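Local atomic coordinates of PKS (Streptomyces sp. CNQ431, PDB entry 5YDA), a protein that serves, through this acyltransferase domain of the splenocin polyketide synthase, as a broadly selective loader of acyl units in antibiotic biosynthesis. Residues 31-44 and 70-84. Sequence-based numbering, arbitrary orientation.
Sequences RLVLPVSARTSGAL and LRADRPALRHRLTVS
Arg-71, at the end of helix 63-72, reaches the outer edge of strand 32-38 and takes hold of the carbonyl oxygen of Val-33. Its CB does not head for the strand, but the chain runs extended from CG to NE (chi3 170°), long enough to carry the guanidinium across. CZ stops 3.4 Å from Val-33 O, with that oxygen at the edge of the flat group and in its plane. NH1 bonds to Val-33 O at 2.9 Å, NH2 to the same atom at 3.1 Å. NH1 also lies by Pro-35 CD and donates to Ala-67 O, while NH2 donates to Pro-428 O near the C-terminus.

Pro-35 suits an edge strand: its nitrogen, without hydrogen, faces away from the partner strand, and its ring meets Leu-70, CD to CB at 3.8 Å. On the inner edge, strand 79-84 pairs antiparallel through Leu-34 with Val-83, Val-36 with Leu-81 and Ala-38 with His-79. Leu-34, Val-36, Leu-81 and Val-83 present branched apolar groups to one face, where Leu-34 and Val-83 touch helix 88-97; Trp-419 packs on Pro-35 and Thr-82 from the other.

Ser-37 OG, on strand 32-38, accepts from Leu-77 N of the loop at 3.0 Å; serine's short hydroxyl (chi1 61°) suits that amide. Arg-80 NE bonds to Leu-77 O at 3.0 Å, and its NH1 salt-bridges Asp-424.

Arg-71 thus satisfies a carbonyl the ladder leaves unused, and Arg-80 pins a loop carbonyl, joining the sheet to helix 63-72 and the C-terminal segment, consistent with a ketosynthase-acyltransferase linker.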
ATOM      1  N   ARG A  31       8.839  -3.847  21.690  1.00 39.27           N
ATOM      2  CA  ARG A  31       9.615  -3.897  20.453  1.00 42.76           C
ATOM      3  C   ARG A  31      10.260  -2.550  20.143  1.00 40.30           C
ATOM      4  O   ARG A  31       9.607  -1.504  20.183  1.00 45.65           O
ATOM      5  CB  ARG A  31       8.727  -4.334  19.293  1.00 39.86           C
ATOM      6  CG  ARG A  31       9.452  -4.529  17.971  1.00 39.83           C
ATOM      7  CD  ARG A  31       8.497  -5.122  16.921  1.00 39.23           C
ATOM      8  NE  ARG A  31       8.110  -6.500  17.240  1.00 42.44           N
ATOM      9  CZ  ARG A  31       6.903  -6.865  17.678  1.00 46.68           C
ATOM     10  NH1 ARG A  31       5.939  -5.948  17.844  1.00 39.40           N
ATOM     11  NH2 ARG A  31       6.661  -8.152  17.945  1.00 43.61           N
ATOM     12  N   LEU A  32      11.552  -2.585  19.828  1.00 37.94           N
ATOM     13  CA  LEU A  32      12.325  -1.388  19.533  1.00 39.14           C
ATOM     14  C   LEU A  32      13.169  -1.623  18.289  1.00 38.34           C
ATOM     15  O   LEU A  32      13.498  -2.761  17.938  1.00 32.40           O
ATOM     16  CB  LEU A  32      13.237  -1.001  20.707  1.00 41.60           C
ATOM     17  CG  LEU A  32      12.524  -0.528  21.973  1.00 50.17           C
ATOM     18  CD1 LEU A  32      13.528  -0.388  23.108  1.00 51.39           C
ATOM     19  CD2 LEU A  32      11.793   0.800  21.711  1.00 53.73           C
ATOM     20  N   VAL A  33      13.529  -0.519  17.635  1.00 36.12           N
ATOM     21  CA  VAL A  33      14.401  -0.527  16.469  1.00 35.87           C
ATOM     22  C   VAL A  33      15.791  -0.099  16.916  1.00 40.03           C
ATOM     23  O   VAL A  33      15.936   0.921  17.598  1.00 41.71           O
ATOM     24  CB  VAL A  33      13.861   0.411  15.378  1.00 33.24           C
ATOM     25  CG1 VAL A  33      14.738   0.360  14.136  1.00 32.87           C
ATOM     26  CG2 VAL A  33      12.415   0.064  15.053  1.00 34.16           C
ATOM     27  N   LEU A  34      16.811  -0.877  16.538  1.00 37.08           N
ATOM     28  CA  LEU A  34      18.201  -0.540  16.834  1.00 37.10           C
ATOM     29  C   LEU A  34      18.908  -0.088  15.563  1.00 35.43           C
ATOM     30  O   LEU A  34      19.085  -0.901  14.640  1.00 34.23           O
ATOM     31  CB  LEU A  34      18.932  -1.737  17.442  1.00 36.76           C
ATOM     32  CG  LEU A  34      18.289  -2.395  18.665  1.00 41.17           C
ATOM     33  CD1 LEU A  34      19.179  -3.489  19.201  1.00 43.65           C
ATOM     34  CD2 LEU A  34      17.999  -1.370  19.748  1.00 44.18           C
ATOM     35  N   PRO A  35      19.339   1.170  15.463  1.00 36.84           N
ATOM     36  CA  PRO A  35      20.057   1.626  14.264  1.00 35.29           C
ATOM     37  C   PRO A  35      21.554   1.377  14.346  1.00 40.84           C
ATOM     38  O   PRO A  35      22.175   1.483  15.406  1.00 44.08           O
ATOM     39  CB  PRO A  35      19.775   3.133  14.260  1.00 40.13           C
ATOM     40  CG  PRO A  35      19.721   3.485  15.728  1.00 40.58           C
ATOM     41  CD  PRO A  35      19.099   2.270  16.418  1.00 43.30           C
ATOM     42  N   VAL A  36      22.135   1.049  13.193  1.00 38.80           N
ATOM     43  CA  VAL A  36      23.570   0.827  13.042  1.00 37.47           C
ATOM     44  C   VAL A  36      24.009   1.528  11.767  1.00 44.91           C
ATOM     45  O   VAL A  36      23.407   1.324  10.707  1.00 45.26           O
ATOM     46  CB  VAL A  36      23.927  -0.670  12.956  1.00 42.96           C
ATOM     47  CG1 VAL A  36      25.436  -0.859  12.960  1.00 44.64           C
ATOM     48  CG2 VAL A  36      23.270  -1.465  14.077  1.00 43.03           C
ATOM     49  N   SER A  37      25.057   2.345  11.858  1.00 44.06           N
ATOM     50  CA  SER A  37      25.588   3.022  10.685  1.00 48.42           C
ATOM     51  C   SER A  37      27.109   3.017  10.709  1.00 53.08           C
ATOM     52  O   SER A  37      27.725   3.246  11.751  1.00 52.14           O
ATOM     53  CB  SER A  37      25.082   4.466  10.587  1.00 49.38           C
ATOM     54  OG  SER A  37      25.475   5.228  11.706  1.00 46.90           O
ATOM     55  N   ALA A  38      27.705   2.757   9.546  1.00 55.93           N
ATOM     56  CA  ALA A  38      29.154   2.756   9.383  1.00 56.07           C
ATOM     57  C   ALA A  38      29.517   3.604   8.172  1.00 60.52           C
ATOM     58  O   ALA A  38      28.651   4.266   7.597  1.00 59.86           O
ATOM     59  CB  ALA A  38      29.685   1.327   9.227  1.00 55.35           C
ATOM     60  N   ARG A  39      30.786   3.599   7.775  1.00 61.66           N
ATOM     61  CA  ARG A  39      31.220   4.358   6.612  1.00 58.41           C
ATOM     62  C   ARG A  39      31.435   3.487   5.385  1.00 59.05           C
ATOM     63  O   ARG A  39      31.626   4.024   4.292  1.00 56.28           O
ATOM     64  CB  ARG A  39      32.516   5.123   6.918  1.00 62.95           C
ATOM     65  CG  ARG A  39      32.319   6.578   7.350  1.00 70.49           C
ATOM     66  CD  ARG A  39      33.643   7.363   7.335  1.00 76.88           C
ATOM     67  NE  ARG A  39      34.143   7.618   5.976  1.00 78.97           N
ATOM     68  CZ  ARG A  39      33.794   8.657   5.218  1.00 78.72           C
ATOM     69  NH1 ARG A  39      32.939   9.570   5.666  1.00 74.94           N
ATOM     70  NH2 ARG A  39      34.311   8.787   3.999  1.00 76.10           N
ATOM     71  N   THR A  40      31.391   2.166   5.531  1.00 60.50           N
ATOM     72  CA  THR A  40      31.882   1.259   4.508  1.00 66.10           C
ATOM     73  C   THR A  40      30.853   0.174   4.219  1.00 66.13           C
ATOM     74  O   THR A  40      30.022  -0.170   5.061  1.00 62.75           O
ATOM     75  CB  THR A  40      33.224   0.643   4.940  1.00 65.98           C
ATOM     76  OG1 THR A  40      34.104   1.703   5.336  1.00 67.88           O
ATOM     77  CG2 THR A  40      33.885  -0.151   3.805  1.00 66.65           C
ATOM     78  N   SER A  41      30.950  -0.363   3.005  1.00 73.34           N
ATOM     79  CA  SER A  41      30.109  -1.431   2.454  1.00 73.63           C
ATOM     80  C   SER A  41      29.441  -2.394   3.457  1.00 69.71           C
ATOM     81  O   SER A  41      28.236  -2.613   3.331  1.00 72.82           O
ATOM     82  CB  SER A  41      30.927  -2.243   1.429  1.00 81.53           C
ATOM     83  OG  SER A  41      31.817  -1.419   0.686  1.00 79.75           O
ATOM     84  N   GLY A  42      30.157  -2.999   4.416  1.00 72.02           N
ATOM     85  CA  GLY A  42      31.605  -2.946   4.606  1.00 69.50           C
ATOM     86  C   GLY A  42      31.987  -3.163   6.064  1.00 66.06           C
ATOM     87  O   GLY A  42      32.038  -4.290   6.550  1.00 66.48           O
ATOM     88  N   ALA A  43      32.260  -2.064   6.768  1.00 66.92           N
ATOM     89  CA  ALA A  43      32.383  -2.120   8.217  1.00 61.72           C
ATOM     90  C   ALA A  43      31.033  -2.293   8.896  1.00 69.43           C
ATOM     91  O   ALA A  43      30.989  -2.694  10.066  1.00 70.98           O
ATOM     92  CB  ALA A  43      33.055  -0.851   8.741  1.00 59.40           C
ATOM     93  N   LEU A  44      29.940  -1.976   8.192  1.00 68.70           N
ATOM     94  CA  LEU A  44      28.597  -2.147   8.744  1.00 66.56           C
ATOM     95  C   LEU A  44      28.410  -3.539   9.338  1.00 61.39           C
ATOM     96  O   LEU A  44      28.019  -3.683  10.503  1.00 59.00           O
ATOM     97  CB  LEU A  44      27.552  -1.905   7.656  1.00 61.32           C
ATOM     98  CG  LEU A  44      26.536  -0.786   7.818  1.00 54.90           C
ATOM     99  CD1 LEU A  44      25.406  -0.981   6.799  1.00 48.49           C
ATOM    100  CD2 LEU A  44      26.018  -0.724   9.238  1.00 48.76           C
ATOM    101  N   LEU A  70      22.298   4.065  20.951  1.00 52.72           N
ATOM    102  CA  LEU A  70      22.528   3.943  19.517  1.00 49.76           C
ATOM    103  C   LEU A  70      22.012   5.157  18.754  1.00 52.26           C
ATOM    104  O   LEU A  70      22.497   5.429  17.650  1.00 49.30           O
ATOM    105  CB  LEU A  70      21.860   2.673  18.992  1.00 47.30           C
ATOM    106  CG  LEU A  70      22.685   1.468  18.526  1.00 45.65           C
ATOM    107  CD1 LEU A  70      24.155   1.603  18.830  1.00 38.87           C
ATOM    108  CD2 LEU A  70      22.134   0.197  19.121  1.00 40.35           C
ATOM    109  N   ARG A  71      21.043   5.884  19.319  1.00 51.48           N
ATOM    110  CA  ARG A  71      20.489   7.101  18.732  1.00 53.44           C
ATOM    111  C   ARG A  71      21.283   8.347  19.107  1.00 57.27           C
ATOM    112  O   ARG A  71      21.687   9.112  18.227  1.00 59.24           O
ATOM    113  CB  ARG A  71      19.035   7.282  19.163  1.00 44.31           C
ATOM    114  CG  ARG A  71      18.064   6.350  18.493  1.00 43.78           C
ATOM    115  CD  ARG A  71      16.807   6.257  19.317  1.00 43.98           C
ATOM    116  NE  ARG A  71      15.731   5.562  18.619  1.00 50.92           N
ATOM    117  CZ  ARG A  71      15.704   4.251  18.383  1.00 47.33           C
ATOM    118  NH1 ARG A  71      16.704   3.473  18.784  1.00 41.50           N
ATOM    119  NH2 ARG A  71      14.669   3.712  17.747  1.00 45.43           N
ATOM    120  N   ALA A  72      21.550   8.547  20.404  1.00 60.21           N
ATOM    121  CA  ALA A  72      22.147   9.797  20.867  1.00 58.52           C
ATOM    122  C   ALA A  72      23.673   9.794  20.782  1.00 59.57           C
ATOM    123  O   ALA A  72      24.272  10.838  20.502  1.00 63.59           O
ATOM    124  CB  ALA A  72      21.700  10.088  22.302  1.00 54.17           C
ATOM    125  N   ASP A  73      24.322   8.639  20.985  1.00 62.56           N
ATOM    126  CA  ASP A  73      25.770   8.568  21.193  1.00 64.98           C
ATOM    127  C   ASP A  73      26.574   8.234  19.935  1.00 64.98           C
ATOM    128  O   ASP A  73      27.785   8.007  20.038  1.00 66.78           O
ATOM    129  CB  ASP A  73      26.117   7.534  22.276  1.00 61.14           C
ATOM    130  CG  ASP A  73      25.424   7.804  23.598  1.00 62.99           C
ATOM    131  OD1 ASP A  73      24.843   8.895  23.771  1.00 61.40           O
ATOM    132  OD2 ASP A  73      25.470   6.916  24.475  1.00 70.12           O
ATOM    133  N   ARG A  74      25.948   8.186  18.764  1.00 65.45           N
ATOM    134  CA  ARG A  74      26.662   7.866  17.535  1.00 66.72           C
ATOM    135  C   ARG A  74      26.106   8.715  16.400  1.00 64.84           C
ATOM    136  O   ARG A  74      24.934   9.114  16.434  1.00 60.78           O
ATOM    137  CB  ARG A  74      26.542   6.370  17.183  1.00 64.40           C
ATOM    138  CG  ARG A  74      27.364   5.449  18.093  1.00 69.51           C
ATOM    139  CD  ARG A  74      28.796   5.276  17.582  1.00 71.33           C
ATOM    140  NE  ARG A  74      29.821   5.530  18.599  1.00 76.27           N
ATOM    141  CZ  ARG A  74      30.110   4.709  19.607  1.00 79.76           C
ATOM    142  NH1 ARG A  74      29.437   3.571  19.757  1.00 75.04           N
ATOM    143  NH2 ARG A  74      31.070   5.027  20.473  1.00 75.07           N
ATOM    144  N   PRO A  75      26.926   9.033  15.403  1.00 65.00           N
ATOM    145  CA  PRO A  75      26.423   9.765  14.237  1.00 63.84           C
ATOM    146  C   PRO A  75      25.755   8.829  13.238  1.00 63.21           C
ATOM    147  O   PRO A  75      26.039   7.628  13.181  1.00 61.19           O
ATOM    148  CB  PRO A  75      27.691  10.392  13.648  1.00 58.07           C
ATOM    149  CG  PRO A  75      28.775   9.417  14.019  1.00 60.99           C
ATOM    150  CD  PRO A  75      28.382   8.809  15.338  1.00 62.18           C
ATOM    151  N   ALA A  76      24.845   9.398  12.448  1.00 59.54           N
ATOM    152  CA  ALA A  76      24.105   8.637  11.439  1.00 54.74           C
ATOM    153  C   ALA A  76      24.896   8.660  10.133  1.00 52.84           C
ATOM    154  O   ALA A  76      24.735   9.549   9.295  1.00 56.02           O
ATOM    155  CB  ALA A  76      22.703   9.205  11.267  1.00 49.90           C
ATOM    156  N   LEU A  77      25.742   7.652   9.948  1.00 50.47           N
ATOM    157  CA  LEU A  77      26.643   7.594   8.806  1.00 50.91           C
ATOM    158  C   LEU A  77      25.914   7.049   7.571  1.00 54.36           C
ATOM    159  O   LEU A  77      24.705   6.801   7.590  1.00 51.88           O
ATOM    160  CB  LEU A  77      27.876   6.772   9.169  1.00 56.75           C
ATOM    161  CG  LEU A  77      28.603   7.135  10.471  1.00 57.55           C
ATOM    162  CD1 LEU A  77      29.894   6.347  10.591  1.00 56.18           C
ATOM    163  CD2 LEU A  77      28.883   8.619  10.544  1.00 56.18           C
ATOM    164  N   ARG A  78      26.661   6.833   6.480  1.00 52.93           N
ATOM    165  CA  ARG A  78      26.046   6.644   5.167  1.00 50.37           C
ATOM    166  C   ARG A  78      25.476   5.242   4.986  1.00 47.13           C
ATOM    167  O   ARG A  78      24.419   5.081   4.369  1.00 48.41           O
ATOM    168  CB  ARG A  78      27.056   6.951   4.050  1.00 49.57           C
ATOM    169  CG  ARG A  78      27.303   8.455   3.798  1.00 47.65           C
ATOM    170  CD  ARG A  78      27.834   8.799   2.376  1.00 50.09           C
ATOM    171  NE  ARG A  78      28.501   7.698   1.668  1.00 52.56           N
ATOM    172  CZ  ARG A  78      28.089   7.195   0.501  1.00 57.58           C
ATOM    173  NH1 ARG A  78      27.011   7.703  -0.101  1.00 55.94           N
ATOM    174  NH2 ARG A  78      28.752   6.186  -0.072  1.00 55.21           N
ATOM    175  N   HIS A  79      26.170   4.223   5.483  1.00 45.90           N
ATOM    176  CA  HIS A  79      25.749   2.836   5.335  1.00 45.97           C
ATOM    177  C   HIS A  79      25.003   2.412   6.596  1.00 46.97           C
ATOM    178  O   HIS A  79      25.574   2.429   7.690  1.00 46.35           O
ATOM    179  CB  HIS A  79      26.954   1.930   5.088  1.00 52.31           C
ATOM    180  CG  HIS A  79      27.592   2.122   3.746  1.00 52.85           C
ATOM    181  ND1 HIS A  79      27.498   1.187   2.739  1.00 58.07           N
ATOM    182  CD2 HIS A  79      28.339   3.134   3.250  1.00 55.52           C
ATOM    183  CE1 HIS A  79      28.153   1.617   1.677  1.00 51.97           C
ATOM    184  NE2 HIS A  79      28.673   2.796   1.960  1.00 58.42           N
ATOM    185  N   ARG A  80      23.736   2.019   6.445  1.00 44.80           N
ATOM    186  CA  ARG A  80      22.853   1.809   7.583  1.00 40.74           C
ATOM    187  C   ARG A  80      22.165   0.454   7.516  1.00 38.04           C
ATOM    188  O   ARG A  80      21.862  -0.051   6.432  1.00 41.83           O
ATOM    189  CB  ARG A  80      21.772   2.890   7.656  1.00 37.42           C
ATOM    190  CG  ARG A  80      22.294   4.291   7.568  1.00 38.35           C
ATOM    191  CD  ARG A  80      21.181   5.323   7.699  1.00 37.50           C
ATOM    192  NE  ARG A  80      21.754   6.657   7.868  1.00 42.30           N
ATOM    193  CZ  ARG A  80      21.060   7.788   7.902  1.00 45.71           C
ATOM    194  NH1 ARG A  80      19.734   7.775   7.777  1.00 43.63           N
ATOM    195  NH2 ARG A  80      21.699   8.941   8.070  1.00 46.45           N
ATOM    196  N   LEU A  81      21.901  -0.117   8.692  1.00 41.73           N
ATOM    197  CA  LEU A  81      20.933  -1.201   8.830  1.00 38.21           C
ATOM    198  C   LEU A  81      20.278  -1.099  10.203  1.00 38.06           C
ATOM    199  O   LEU A  81      20.729  -0.359  11.078  1.00 37.34           O
ATOM    200  CB  LEU A  81      21.569  -2.585   8.615  1.00 35.34           C
ATOM    201  CG  LEU A  81      22.697  -3.147   9.489  1.00 39.71           C
ATOM    202  CD1 LEU A  81      22.226  -3.587  10.870  1.00 34.56           C
ATOM    203  CD2 LEU A  81      23.348  -4.316   8.759  1.00 41.36           C
ATOM    204  N   THR A  82      19.196  -1.848  10.384  1.00 33.22           N
ATOM    205  CA  THR A  82      18.508  -1.887  11.661  1.00 32.44           C
ATOM    206  C   THR A  82      18.120  -3.319  11.960  1.00 31.50           C
ATOM    207  O   THR A  82      18.036  -4.158  11.062  1.00 32.25           O
ATOM    208  CB  THR A  82      17.232  -1.029  11.700  1.00 32.68           C
ATOM    209  OG1 THR A  82      16.272  -1.555  10.769  1.00 30.83           O
ATOM    210  CG2 THR A  82      17.524   0.438  11.399  1.00 28.21           C
ATOM    211  N   VAL A  83      17.885  -3.584  13.246  1.00 32.57           N
ATOM    212  CA  VAL A  83      17.182  -4.774  13.699  1.00 31.38           C
ATOM    213  C   VAL A  83      16.006  -4.316  14.548  1.00 31.51           C
ATOM    214  O   VAL A  83      15.997  -3.200  15.069  1.00 33.15           O
ATOM    215  CB  VAL A  83      18.098  -5.734  14.493  1.00 35.60           C
ATOM    216  CG1 VAL A  83      19.245  -6.210  13.616  1.00 35.66           C
ATOM    217  CG2 VAL A  83      18.629  -5.052  15.754  1.00 33.55           C
ATOM    218  N   SER A  84      14.995  -5.171  14.644  1.00 27.53           N
ATOM    219  CA  SER A  84      13.878  -4.999  15.557  1.00 32.08           C
ATOM    220  C   SER A  84      13.950  -6.089  16.615  1.00 38.99           C
ATOM    221  O   SER A  84      14.227  -7.249  16.291  1.00 35.34           O
ATOM    222  CB  SER A  84      12.535  -5.103  14.826  1.00 29.51           C
ATOM    223  OG  SER A  84      12.432  -4.130  13.809  1.00 41.43           O
TER